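Local coordinates for protein calmodulin-binding transcription activator 1 (Homo sapiens, PDB 2CXK) that activates transcription in the nucleus as a DNA-binding regulator that may interact with calmodulin, and is represented here by its immunoglobulin-like IPT/TIG domain, at residues 12-17 / 23-28. Residues are numbered along the deposited sequence; the frame is centred on the assembly and turned at random.
Sequences YSPEWS and VKVLIT. With SO4 (sulfate ion), chain F.
Pro-14, which follows a cis peptide bond, packs its ring against residues 23-25 of the facing segment: CG meets CG1 of Val-23 at 4.0 Å, CD lies 4.3 Å from CG2 of Val-25, and the same CD presses against the carbonyl O of Lys-24. Further along, Tyr-12 CB touches CG1 of Ile-27 in an antiparallel non-hydrogen-bonded pair. With chi1 at 53°, the Tyr-12 ring is swung away from Ile-27, and its hydroxyl reaches a hydrogen bond with the carbonyl O of Val-85. The two segments belong to the first beta hairpin of the IPT/TIG domain, an immunoglobulin-like E-set fold; beyond the break at Pro-14, the backbone of Glu-15 and Ser-17 bonds to Glu-87, and that of Ser-17 also to Lys-89, while Ser-17 OG still rests 3.4 Å from CG2 of Val-23. Backbone pairing across these segments consists of two bonds: Ser-13 N donates to Leu-26 O (3.0 Å), and Leu-26 N returns a nearly straight bond to Ser-13 O (2.9 Å, 172° at the hydrogen). Pro-14 O is buried without a polar partner. At the outer edge Lys-24 NZ donates to O1 of a sulfate, probably from the crystallisation liquor and also held by Tyr-60 OH, at 2.7 Å while also bridging to Asp-11 of the second subunit.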
ATOM      1  N   TYR A  12       2.106   0.820   5.572  1.00  9.67           N
ATOM      2  CA  TYR A  12       2.819   0.268   4.433  1.00 10.19           C
ATOM      3  C   TYR A  12       2.134  -1.037   4.059  1.00  9.18           C
ATOM      4  O   TYR A  12       1.598  -1.725   4.924  1.00 11.72           O
ATOM      5  CB  TYR A  12       4.295   0.028   4.761  1.00  9.85           C
ATOM      6  CG  TYR A  12       4.576  -0.798   6.000  1.00 11.50           C
ATOM      7  CD1 TYR A  12       4.343  -0.284   7.274  1.00  9.20           C
ATOM      8  CD2 TYR A  12       5.156  -2.064   5.899  1.00 10.06           C
ATOM      9  CE1 TYR A  12       4.693  -1.000   8.414  1.00 12.23           C
ATOM     10  CE2 TYR A  12       5.512  -2.790   7.036  1.00  9.76           C
ATOM     11  CZ  TYR A  12       5.281  -2.252   8.288  1.00 10.88           C
ATOM     12  OH  TYR A  12       5.672  -2.943   9.419  1.00 11.16           O
ATOM     13  N   SER A  13       2.159  -1.374   2.774  1.00 10.80           N
ATOM     14  CA  SER A  13       1.484  -2.572   2.294  1.00 10.50           C
ATOM     15  C   SER A  13       2.070  -3.060   0.974  1.00 11.72           C
ATOM     16  O   SER A  13       2.314  -2.263   0.063  1.00 13.10           O
ATOM     17  CB  SER A  13      -0.002  -2.249   2.097  1.00 11.11           C
ATOM     18  OG  SER A  13      -0.725  -3.401   1.714  1.00 14.16           O
ATOM     19  N   PRO A  14       2.324  -4.376   0.852  1.00 13.32           N
ATOM     20  CA  PRO A  14       2.093  -5.396   1.878  1.00 12.50           C
ATOM     21  C   PRO A  14       3.205  -5.309   2.910  1.00 13.16           C
ATOM     22  O   PRO A  14       4.156  -4.552   2.731  1.00 13.12           O
ATOM     23  CB  PRO A  14       2.159  -6.697   1.087  1.00 12.15           C
ATOM     24  CG  PRO A  14       3.220  -6.394   0.073  1.00 11.42           C
ATOM     25  CD  PRO A  14       2.860  -4.988  -0.379  1.00 12.35           C
ATOM     26  N   GLU A  15       3.096  -6.102   3.970  1.00 12.27           N
ATOM     27  CA  GLU A  15       4.095  -6.119   5.038  1.00 15.69           C
ATOM     28  C   GLU A  15       5.110  -7.242   4.859  1.00 13.38           C
ATOM     29  O   GLU A  15       5.972  -7.437   5.711  1.00 12.34           O
ATOM     30  CB  GLU A  15       3.401  -6.308   6.383  1.00 19.43           C
ATOM     31  CG  GLU A  15       2.327  -7.390   6.332  1.00 27.55           C
ATOM     32  CD  GLU A  15       1.737  -7.708   7.688  1.00 32.87           C
ATOM     33  OE1 GLU A  15       1.511  -6.762   8.480  1.00 36.16           O
ATOM     34  OE2 GLU A  15       1.490  -8.907   7.954  1.00 34.71           O
ATOM     35  N   TRP A  16       5.016  -7.967   3.749  1.00 13.44           N
ATOM     36  CA  TRP A  16       5.914  -9.094   3.513  1.00 14.26           C
ATOM     37  C   TRP A  16       6.138  -9.380   2.036  1.00 14.13           C
ATOM     38  O   TRP A  16       5.440  -8.852   1.181  1.00 14.01           O
ATOM     39  CB  TRP A  16       5.332 -10.350   4.151  1.00 14.32           C
ATOM     40  CG  TRP A  16       4.057 -10.764   3.476  1.00 14.79           C
ATOM     41  CD1 TRP A  16       2.808 -10.261   3.702  1.00 16.89           C
ATOM     42  CD2 TRP A  16       3.924 -11.706   2.405  1.00 15.20           C
ATOM     43  NE1 TRP A  16       1.902 -10.831   2.832  1.00 17.61           N
ATOM     44  CE2 TRP A  16       2.559 -11.721   2.026  1.00 16.17           C
ATOM     45  CE3 TRP A  16       4.823 -12.538   1.724  1.00 14.14           C
ATOM     46  CZ2 TRP A  16       2.074 -12.538   0.997  1.00 16.16           C
ATOM     47  CZ3 TRP A  16       4.340 -13.351   0.700  1.00 14.69           C
ATOM     48  CH2 TRP A  16       2.974 -13.344   0.349  1.00 15.38           C
ATOM     49  N   SER A  17       7.103 -10.250   1.763  1.00 15.17           N
ATOM     50  CA  SER A  17       7.444 -10.661   0.403  1.00 16.24           C
ATOM     51  C   SER A  17       8.113 -12.027   0.438  1.00 16.95           C
ATOM     52  O   SER A  17       8.593 -12.464   1.486  1.00 17.24           O
ATOM     53  CB  SER A  17       8.410  -9.657  -0.229  1.00 17.22           C
ATOM     54  OG  SER A  17       9.035 -10.206  -1.384  1.00 16.47           O
ATOM     55  N   VAL A  23       8.381  -7.247  -5.235  1.00 11.89           N
ATOM     56  CA  VAL A  23       6.992  -6.967  -4.900  1.00 11.39           C
ATOM     57  C   VAL A  23       6.826  -5.469  -4.640  1.00 11.76           C
ATOM     58  O   VAL A  23       7.617  -4.873  -3.913  1.00  9.17           O
ATOM     59  CB  VAL A  23       6.552  -7.722  -3.620  1.00 13.36           C
ATOM     60  CG1 VAL A  23       5.086  -7.452  -3.339  1.00 14.31           C
ATOM     61  CG2 VAL A  23       6.810  -9.203  -3.774  1.00 14.71           C
ATOM     62  N   LYS A  24       5.804  -4.856  -5.233  1.00  9.98           N
ATOM     63  CA  LYS A  24       5.570  -3.436  -5.002  1.00 10.07           C
ATOM     64  C   LYS A  24       5.143  -3.206  -3.552  1.00  8.80           C
ATOM     65  O   LYS A  24       4.314  -3.937  -3.007  1.00 10.09           O
ATOM     66  CB  LYS A  24       4.464  -2.900  -5.919  1.00 10.27           C
ATOM     67  CG  LYS A  24       4.106  -1.452  -5.617  1.00 12.57           C
ATOM     68  CD  LYS A  24       3.003  -0.959  -6.519  1.00 15.46           C
ATOM     69  CE  LYS A  24       1.716  -1.724  -6.266  1.00 15.89           C
ATOM     70  NZ  LYS A  24       0.697  -1.382  -7.287  1.00 18.30           N
ATOM     71  N   VAL A  25       5.714  -2.184  -2.926  1.00  8.88           N
ATOM     72  CA  VAL A  25       5.360  -1.846  -1.559  1.00  6.79           C
ATOM     73  C   VAL A  25       5.026  -0.358  -1.526  1.00  8.31           C
ATOM     74  O   VAL A  25       5.761   0.461  -2.087  1.00  8.07           O
ATOM     75  CB  VAL A  25       6.530  -2.122  -0.575  1.00  8.59           C
ATOM     76  CG1 VAL A  25       6.113  -1.759   0.848  1.00  7.81           C
ATOM     77  CG2 VAL A  25       6.932  -3.596  -0.634  1.00  9.31           C
ATOM     78  N   LEU A  26       3.892  -0.013  -0.925  1.00  7.64           N
ATOM     79  CA  LEU A  26       3.517   1.391  -0.788  1.00  8.33           C
ATOM     80  C   LEU A  26       3.826   1.731   0.661  1.00  7.87           C
ATOM     81  O   LEU A  26       3.560   0.931   1.555  1.00  8.36           O
ATOM     82  CB  LEU A  26       2.022   1.597  -1.074  1.00  6.99           C
ATOM     83  CG  LEU A  26       1.602   1.371  -2.527  1.00  8.56           C
ATOM     84  CD1 LEU A  26       0.134   1.722  -2.706  1.00 10.89           C
ATOM     85  CD2 LEU A  26       2.466   2.240  -3.449  1.00 11.17           C
ATOM     86  N   ILE A  27       4.424   2.899   0.888  1.00  8.38           N
ATOM     87  CA  ILE A  27       4.766   3.337   2.237  1.00 10.91           C
ATOM     88  C   ILE A  27       4.272   4.766   2.395  1.00 10.06           C
ATOM     89  O   ILE A  27       4.631   5.647   1.616  1.00 11.60           O
ATOM     90  CB  ILE A  27       6.288   3.300   2.473  1.00 12.44           C
ATOM     91  CG1 ILE A  27       6.797   1.879   2.240  1.00 16.29           C
ATOM     92  CG2 ILE A  27       6.612   3.786   3.884  1.00 13.21           C
ATOM     93  CD1 ILE A  27       8.294   1.710   2.412  1.00 22.80           C
ATOM     94  N   THR A  28       3.446   4.988   3.405  1.00 10.11           N
ATOM     95  CA  THR A  28       2.883   6.301   3.617  1.00 10.56           C
ATOM     96  C   THR A  28       3.490   6.999   4.820  1.00 11.90           C
ATOM     97  O   THR A  28       3.967   6.366   5.765  1.00 13.59           O
ATOM     98  CB  THR A  28       1.349   6.215   3.764  1.00 10.09           C
ATOM     99  OG1 THR A  28       1.017   5.454   4.930  1.00 11.83           O
ATOM    100  CG2 THR A  28       0.748   5.552   2.540  1.00 12.32           C
TER
HETATM  101  S   SO4 F1006       3.092  -1.708 -10.588  0.50109.71           S
HETATM  102  O1  SO4 F1006       2.065  -1.113  -9.638  0.50 83.28           O
HETATM  103  O2  SO4 F1006       2.420  -1.867 -11.943  0.50 84.57           O
HETATM  104  O3  SO4 F1006       4.083  -0.704 -10.764  0.50 55.20           O
HETATM  105  O4  SO4 F1006       3.334  -3.027 -10.119  0.50 57.47           O